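Local coordinates for protein probable ribosomal RNA small subunit methyltransferase (Thermus thermophilus, PDB 3DMH) that transfers a methyl group from S-adenosylmethionine to the N2 atom of a guanine base in 16S ribosomal RNA, at residues 321-326 / 344-349; 305-310 / 316-321. One frame throughout, in Å; residues are numbered along the deposited sequence.

In the fold
Both interactions lie in the Rossmann-like methyltransferase domain and share helix 317-329: interaction 2 uses its first turn, interaction 1 the turns that follow. They meet directly, Tyr346 of the second helix resting on Pro306 and Ala319, and Phe322 on both prolines. Interaction 1 is a small, buried, mainly apolar contact between two helices, and reaches the cofactor through Phe322. Interaction 2 is larger and only partly buried. Beside its apolar packing it has a bridging water, and its loop brings polar groups to both ligands. Chemistry thus shifts from apolar packing that borders the ligands at 321-326 / 344-349 to direct polar binding of the guanosine at 305-310 / 316-321.

Interaction 1: residues 321-326 / 344-349; sequences AFVNVA and LKYEPL. With SAM (S-adenosylmethionine), chain D.
Val323 and Leu349 mark the closest approach of the two backbones, their CA atoms 7.3 Å apart. Segment 321-326 is helical throughout, whereas 344-349 enters its helix through an inverse gamma turn centred on Lys345. Val323 carries the contact by sending one methyl to each partner. With CG1 anti to the backbone N (chi1 175°), that branch lies 4.3 Å from Leu349 CB and also against Leu349 O, while CG2 goes to the aromatic ring, 4.2 Å from Tyr346 CD1. This second methyl sits at the ring edge, close to the ring plane, and does not cover a face. The side-chain contacts are long and apolar; Leu338 of strand 334-340 packs against both Val323 and Tyr346 and completes the cluster. Phe322, on the same helix, turns to the cofactor instead. The edge of its ring points onto a face of the adenine, the two planes nearly perpendicular, with Phe322 CZ 3.8 Å from SAM N3 and SAM C2 in the plane of the phenyl ring. Val289, Thr304 and Pro307 also touch this side chain. With an alanine here the adenine face loses its phenyl edge, and the base would probably be freer to shift. Tyr346 lies near the guanosine pocket, to which Leu344 belongs. Two helices packed against strand 334-340, one of them also reaching the adenine, fit the layered alpha/beta architecture of a Rossmann-fold methyltransferase.

Interaction 2: residues 305-310 / 316-321; sequences NPPFHV and LDVAQA. With GMP (guanosine), chain E; SAM (S-adenosylmethionine), chain D.
Pro307 is the main bump on the loop, fitting between Leu316 and Val318 at the start of the helix. Its CG meets Val318 CG1 at 3.8 Å, the two side chains crossing at about a right angle, and its CB lies 3.9 Å from Leu316 CD1. That leucine methyl reaches past the ring to the backbone, 3.6 Å from Phe308 N, while CD2 rests on His309 CB. The small Ala319 leaves room for Pro306, their CB atoms 3.7 Å apart. A water bridges the two backbones, donating to Pro307 O and accepting from Leu316 N. Phe308 leaves the backbone on the side away from the helix; CG, between the backbone N and carbonyl carbon (chi1 55°), sets the ring against the guanine, which lies over one face, GMP C5 above the centre and 3.4 Å from the plane of the Phe308 ring. Asn305 OD1 accepts a 2.9 Å, fairly straight bond (163°) from GMP N2, the atom to be methylated; SAM CE lies 3.2 Å from Asn305 O. This NPPF motif follows strand 299-304 and leads to helix 317-329; helix 346-354 packs over Pro306 and Ala319, Leu338 of strand 334-340 on Pro306, and Tyr8 of helix 5-9 on Val318.

Interaction 1: residues 321-326 / 344-349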
loop_
_atom_site.group_PDB
_atom_site.type_symbol
_atom_site.label_atom_id
_atom_site.label_comp_id
_atom_site.label_asym_id
_atom_site.label_seq_id
_atom_site.Cartn_x
_atom_site.Cartn_y
_atom_site.Cartn_z
ATOM N N ALA A 321 14.476 1.608 -4.365
ATOM C CA ALA A 321 14.646 2.573 -3.288
ATOM C C ALA A 321 14.932 1.914 -1.940
ATOM O O ALA A 321 15.710 2.443 -1.133
ATOM C CB ALA A 321 13.424 3.484 -3.191
ATOM N N PHE A 322 14.306 0.764 -1.682
ATOM C CA PHE A 322 14.539 0.039 -0.440
ATOM C C PHE A 322 16.023 -0.284 -0.304
ATOM O O PHE A 322 16.600 -0.116 0.768
ATOM C CB PHE A 322 13.741 -1.269 -0.429
ATOM C CG PHE A 322 12.305 -1.133 0.027
ATOM C CD1 PHE A 322 11.669 0.108 0.156
ATOM C CD2 PHE A 322 11.577 -2.291 0.315
ATOM C CE1 PHE A 322 10.350 0.155 0.594
ATOM C CE2 PHE A 322 10.275 -2.245 0.737
ATOM C CZ PHE A 322 9.651 -1.012 0.884
ATOM N N VAL A 323 16.633 -0.747 -1.400
ATOM C CA VAL A 323 18.058 -1.101 -1.362
ATOM C C VAL A 323 18.907 0.141 -1.118
ATOM O O VAL A 323 19.795 0.106 -0.284
ATOM C CB VAL A 323 18.484 -1.764 -2.660
ATOM C CG1 VAL A 323 20.012 -2.038 -2.677
ATOM C CG2 VAL A 323 17.735 -3.052 -2.815
ATOM N N ASN A 324 18.611 1.228 -1.835
ATOM C CA ASN A 324 19.402 2.464 -1.681
ATOM C C ASN A 324 19.258 2.991 -0.261
ATOM O O ASN A 324 20.236 3.418 0.363
ATOM C CB ASN A 324 18.964 3.545 -2.677
ATOM C CG ASN A 324 19.133 3.118 -4.126
ATOM O OD1 ASN A 324 19.901 2.207 -4.440
ATOM N ND2 ASN A 324 18.406 3.779 -5.023
ATOM N N VAL A 325 18.027 2.948 0.256
ATOM C CA VAL A 325 17.786 3.419 1.613
ATOM C C VAL A 325 18.491 2.527 2.651
ATOM O O VAL A 325 19.099 3.032 3.584
ATOM C CB VAL A 325 16.269 3.594 1.872
ATOM C CG1 VAL A 325 15.971 3.768 3.364
ATOM C CG2 VAL A 325 15.757 4.791 1.086
ATOM N N ALA A 326 18.449 1.206 2.462
ATOM C CA ALA A 326 19.102 0.294 3.384
ATOM C C ALA A 326 20.589 0.616 3.513
ATOM O O ALA A 326 21.137 0.668 4.625
ATOM C CB ALA A 326 18.912 -1.137 2.924
ATOM N N LEU A 344 14.948 -12.125 -9.919
ATOM C CA LEU A 344 14.991 -10.661 -9.894
ATOM C C LEU A 344 16.428 -10.192 -9.674
ATOM O O LEU A 344 17.146 -10.709 -8.809
ATOM C CB LEU A 344 14.021 -10.069 -8.864
ATOM C CG LEU A 344 12.529 -10.242 -9.177
ATOM C CD1 LEU A 344 11.692 -9.795 -7.983
ATOM C CD2 LEU A 344 12.141 -9.468 -10.445
ATOM N N LYS A 345 16.836 -9.204 -10.458
ATOM C CA LYS A 345 18.238 -8.833 -10.569
ATOM C C LYS A 345 18.726 -7.899 -9.452
ATOM O O LYS A 345 19.229 -6.809 -9.711
ATOM C CB LYS A 345 18.509 -8.266 -11.969
ATOM C CG LYS A 345 18.137 -9.236 -13.074
ATOM C CD LYS A 345 18.285 -8.610 -14.448
ATOM C CE LYS A 345 17.734 -9.533 -15.519
ATOM N NZ LYS A 345 17.756 -8.890 -16.869
ATOM N N TYR A 346 18.598 -8.345 -8.208
ATOM C CA TYR A 346 19.039 -7.533 -7.055
ATOM C C TYR A 346 20.549 -7.512 -6.875
ATOM O O TYR A 346 21.096 -6.566 -6.321
ATOM C CB TYR A 346 18.387 -8.023 -5.766
ATOM C CG TYR A 346 16.960 -7.577 -5.615
ATOM C CD1 TYR A 346 16.657 -6.287 -5.193
ATOM C CD2 TYR A 346 15.910 -8.448 -5.882
ATOM C CE1 TYR A 346 15.334 -5.882 -5.060
ATOM C CE2 TYR A 346 14.583 -8.050 -5.759
ATOM C CZ TYR A 346 14.308 -6.769 -5.340
ATOM O OH TYR A 346 12.981 -6.391 -5.208
ATOM N N GLU A 347 21.214 -8.560 -7.348
ATOM C CA GLU A 347 22.653 -8.715 -7.163
ATOM C C GLU A 347 23.443 -7.477 -7.585
ATOM O O GLU A 347 24.211 -6.955 -6.776
ATOM C CB GLU A 347 23.161 -9.964 -7.886
ATOM C CG GLU A 347 22.706 -11.261 -7.246
ATOM C CD GLU A 347 21.336 -11.727 -7.704
ATOM O OE1 GLU A 347 20.680 -11.039 -8.517
ATOM O OE2 GLU A 347 20.924 -12.809 -7.248
ATOM N N PRO A 348 23.257 -7.004 -8.840
ATOM C CA PRO A 348 24.008 -5.798 -9.222
ATOM C C PRO A 348 23.714 -4.572 -8.359
ATOM O O PRO A 348 24.622 -3.764 -8.130
ATOM C CB PRO A 348 23.590 -5.550 -10.681
ATOM C CG PRO A 348 22.377 -6.376 -10.903
ATOM C CD PRO A 348 22.469 -7.536 -9.968
ATOM N N LEU A 349 22.475 -4.433 -7.884
ATOM C CA LEU A 349 22.096 -3.308 -7.017
ATOM C C LEU A 349 22.825 -3.344 -5.677
ATOM O O LEU A 349 23.313 -2.310 -5.197
ATOM C CB LEU A 349 20.578 -3.273 -6.752
ATOM C CG LEU A 349 19.576 -3.192 -7.903
ATOM C CD1 LEU A 349 18.155 -3.096 -7.333
ATOM C CD2 LEU A 349 19.858 -2.016 -8.826
HETATM N N SAM D . 7.197 -7.404 5.397
HETATM C CA SAM D . 5.847 -8.002 5.114
HETATM C C SAM D . 5.986 -9.505 5.014
HETATM O O SAM D . 7.143 -9.941 4.928
HETATM O OXT SAM D . 4.970 -10.219 4.985
HETATM C CB SAM D . 5.269 -7.477 3.798
HETATM C CG SAM D . 6.108 -7.748 2.547
HETATM S SD SAM D . 5.256 -7.186 1.038
HETATM C CE SAM D . 6.071 -8.191 -0.236
HETATM C "C5'" SAM D . 5.956 -5.552 0.660
HETATM C "C4'" SAM D . 5.378 -4.457 1.542
HETATM O "O4'" SAM D . 5.946 -3.247 1.047
HETATM C "C3'" SAM D . 3.851 -4.320 1.492
HETATM O "O3'" SAM D . 3.274 -4.380 2.790
HETATM C "C2'" SAM D . 3.643 -2.963 0.812
HETATM O "O2'" SAM D . 2.463 -2.276 1.178
HETATM C "C1'" SAM D . 4.938 -2.273 1.233
HETATM N N9 SAM D . 5.210 -1.101 0.423
HETATM C C8 SAM D . 4.896 -0.866 -0.914
HETATM N N7 SAM D . 5.366 0.354 -1.272
HETATM C C5 SAM D . 5.964 0.908 -0.159
HETATM C C6 SAM D . 6.577 2.141 0.093
HETATM N N6 SAM D . 6.655 3.086 -0.854
HETATM N N1 SAM D . 7.081 2.363 1.353
HETATM C C2 SAM D . 6.983 1.419 2.351
HETATM N N3 SAM D . 6.329 0.209 2.146
HETATM C C4 SAM D . 5.854 -0.017 0.900
#

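Interaction 2: residues 305-310 / 316-321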
loop_
_atom_site.group_PDB
_atom_site.type_symbol
_atom_site.label_atom_id
_atom_site.label_comp_id
_atom_site.label_asym_id
_atom_site.label_seq_id
_atom_site.Cartn_x
_atom_site.Cartn_y
_atom_site.Cartn_z
ATOM N N ASN A 305 11.301 -7.768 2.662
ATOM C CA ASN A 305 10.684 -8.592 1.624
ATOM C C ASN A 305 9.989 -7.561 0.712
ATOM O O ASN A 305 8.845 -7.176 0.987
ATOM C CB ASN A 305 9.676 -9.527 2.294
ATOM C CG ASN A 305 8.946 -10.419 1.310
ATOM O OD1 ASN A 305 9.179 -10.353 0.108
ATOM N ND2 ASN A 305 8.042 -11.266 1.827
ATOM N N PRO A 306 10.698 -7.051 -0.313
ATOM C CA PRO A 306 10.143 -5.905 -1.039
ATOM C C PRO A 306 8.921 -6.221 -1.894
ATOM O O PRO A 306 8.687 -7.392 -2.271
ATOM C CB PRO A 306 11.284 -5.451 -1.964
ATOM C CG PRO A 306 12.472 -6.224 -1.594
ATOM C CD PRO A 306 12.038 -7.435 -0.809
ATOM N N PRO A 307 8.179 -5.177 -2.277
ATOM C CA PRO A 307 7.088 -5.373 -3.239
ATOM C C PRO A 307 7.627 -5.819 -4.594
ATOM O O PRO A 307 8.790 -5.570 -4.911
ATOM C CB PRO A 307 6.454 -3.984 -3.357
ATOM C CG PRO A 307 7.538 -3.039 -2.936
ATOM C CD PRO A 307 8.388 -3.756 -1.934
ATOM N N PHE A 308 6.779 -6.468 -5.381
ATOM C CA PHE A 308 7.216 -6.988 -6.667
ATOM C C PHE A 308 6.051 -6.954 -7.638
ATOM O O PHE A 308 4.890 -6.951 -7.229
ATOM C CB PHE A 308 7.781 -8.405 -6.515
ATOM C CG PHE A 308 6.836 -9.369 -5.867
ATOM C CD1 PHE A 308 6.021 -10.189 -6.642
ATOM C CD2 PHE A 308 6.760 -9.460 -4.477
ATOM C CE1 PHE A 308 5.139 -11.085 -6.040
ATOM C CE2 PHE A 308 5.882 -10.347 -3.869
ATOM C CZ PHE A 308 5.069 -11.153 -4.646
ATOM N N HIS A 309 6.370 -6.914 -8.924
ATOM C CA HIS A 309 5.330 -6.934 -9.941
ATOM C C HIS A 309 4.967 -8.382 -10.205
ATOM O O HIS A 309 5.839 -9.191 -10.535
ATOM C CB HIS A 309 5.797 -6.215 -11.205
ATOM C CG HIS A 309 4.784 -6.214 -12.308
ATOM N ND1 HIS A 309 5.132 -6.283 -13.641
ATOM C CD2 HIS A 309 3.430 -6.172 -12.275
ATOM C CE1 HIS A 309 4.036 -6.273 -14.381
ATOM N NE2 HIS A 309 2.990 -6.207 -13.577
ATOM N N VAL A 310 3.679 -8.692 -10.026
ATOM C CA VAL A 310 3.138 -10.059 -10.097
ATOM C C VAL A 310 3.989 -11.040 -10.900
ATOM O O VAL A 310 4.701 -11.879 -10.323
ATOM N N LEU A 316 10.752 -3.185 -9.074
ATOM C CA LEU A 316 9.946 -1.962 -8.924
ATOM C C LEU A 316 10.791 -0.801 -8.408
ATOM O O LEU A 316 11.726 -1.013 -7.624
ATOM C CB LEU A 316 8.772 -2.220 -7.970
ATOM C CG LEU A 316 7.717 -3.246 -8.390
ATOM C CD1 LEU A 316 6.724 -3.416 -7.251
ATOM C CD2 LEU A 316 7.003 -2.820 -9.666
ATOM N N ASP A 317 10.423 0.429 -8.791
ATOM C CA ASP A 317 11.073 1.624 -8.258
ATOM C C ASP A 317 11.140 1.621 -6.717
ATOM O O ASP A 317 12.167 1.961 -6.147
ATOM C CB ASP A 317 10.308 2.884 -8.679
ATOM C CG ASP A 317 10.432 3.194 -10.149
ATOM O OD1 ASP A 317 11.377 2.693 -10.804
ATOM O OD2 ASP A 317 9.570 3.962 -10.653
ATOM N N VAL A 318 10.041 1.251 -6.050
ATOM C CA VAL A 318 10.029 1.208 -4.579
ATOM C C VAL A 318 11.079 0.244 -4.056
ATOM O O VAL A 318 11.812 0.559 -3.102
ATOM C CB VAL A 318 8.638 0.835 -4.007
ATOM C CG1 VAL A 318 8.696 0.568 -2.498
ATOM C CG2 VAL A 318 7.605 1.939 -4.334
ATOM N N ALA A 319 11.137 -0.940 -4.678
ATOM C CA ALA A 319 12.072 -1.977 -4.246
ATOM C C ALA A 319 13.532 -1.544 -4.446
ATOM O O ALA A 319 14.382 -1.789 -3.597
ATOM C CB ALA A 319 11.778 -3.288 -4.952
ATOM N N GLN A 320 13.809 -0.853 -5.549
ATOM C CA GLN A 320 15.144 -0.296 -5.765
ATOM C C GLN A 320 15.456 0.749 -4.685
ATOM O O GLN A 320 16.552 0.767 -4.134
ATOM C CB GLN A 320 15.213 0.321 -7.160
ATOM C CG GLN A 320 16.592 0.738 -7.601
ATOM C CD GLN A 320 16.620 1.080 -9.091
ATOM O OE1 GLN A 320 15.803 0.573 -9.871
ATOM N NE2 GLN A 320 17.555 1.938 -9.487
ATOM N N ALA A 321 14.476 1.608 -4.365
ATOM C CA ALA A 321 14.646 2.573 -3.288
ATOM C C ALA A 321 14.932 1.914 -1.940
ATOM O O ALA A 321 15.710 2.443 -1.133
ATOM C CB ALA A 321 13.424 3.484 -3.191
HETATM C "C4'" GMP E . 4.972 -17.546 -5.274
HETATM O "O4'" GMP E . 5.921 -16.515 -4.973
HETATM C "C3'" GMP E . 3.730 -16.843 -5.797
HETATM O "O3'" GMP E . 2.814 -16.717 -4.702
HETATM C "C2'" GMP E . 4.231 -15.468 -6.202
HETATM O "O2'" GMP E . 3.208 -14.480 -6.084
HETATM C "C1'" GMP E . 5.341 -15.226 -5.193
HETATM N N9 GMP E . 6.429 -14.327 -5.634
HETATM C C8 GMP E . 6.907 -14.137 -6.876
HETATM N N7 GMP E . 7.931 -13.245 -6.879
HETATM C C5 GMP E . 8.138 -12.864 -5.599
HETATM C C6 GMP E . 9.057 -11.945 -4.876
HETATM O O6 GMP E . 9.931 -11.297 -5.489
HETATM N N1 GMP E . 8.912 -11.840 -3.543
HETATM C C2 GMP E . 7.976 -12.529 -2.844
HETATM N N2 GMP E . 7.866 -12.388 -1.501
HETATM N N3 GMP E . 7.103 -13.387 -3.441
HETATM C C4 GMP E . 7.147 -13.586 -4.783
HETATM N N SAM D . 7.197 -7.404 5.397
HETATM C CA SAM D . 5.847 -8.002 5.114
HETATM C C SAM D . 5.986 -9.505 5.014
HETATM O O SAM D . 7.143 -9.941 4.928
HETATM O OXT SAM D . 4.970 -10.219 4.985
HETATM C CB SAM D . 5.269 -7.477 3.798
HETATM C CG SAM D . 6.108 -7.748 2.547
HETATM S SD SAM D . 5.256 -7.186 1.038
HETATM C CE SAM D . 6.071 -8.191 -0.236
HETATM C "C5'" SAM D . 5.956 -5.552 0.660
HETATM C "C4'" SAM D . 5.378 -4.457 1.542
HETATM O "O4'" SAM D . 5.946 -3.247 1.047
HETATM C "C3'" SAM D . 3.851 -4.320 1.492
HETATM O "O3'" SAM D . 3.274 -4.380 2.790
HETATM C "C2'" SAM D . 3.643 -2.963 0.812
HETATM O "O2'" SAM D . 2.463 -2.276 1.178
HETATM C "C1'" SAM D . 4.938 -2.273 1.233
HETATM N N9 SAM D . 5.210 -1.101 0.423
HETATM C C8 SAM D . 4.896 -0.866 -0.914
HETATM N N7 SAM D . 5.366 0.354 -1.272
HETATM C C5 SAM D . 5.964 0.908 -0.159
HETATM C C6 SAM D . 6.577 2.141 0.093
HETATM N N6 SAM D . 6.655 3.086 -0.854
HETATM N N1 SAM D . 7.081 2.363 1.353
HETATM C C2 SAM D . 6.983 1.419 2.351
HETATM N N3 SAM D . 6.329 0.209 2.146
HETATM C C4 SAM D . 5.854 -0.017 0.900
HETATM O O HOH W 1 10.446 -5.549 -7.271
#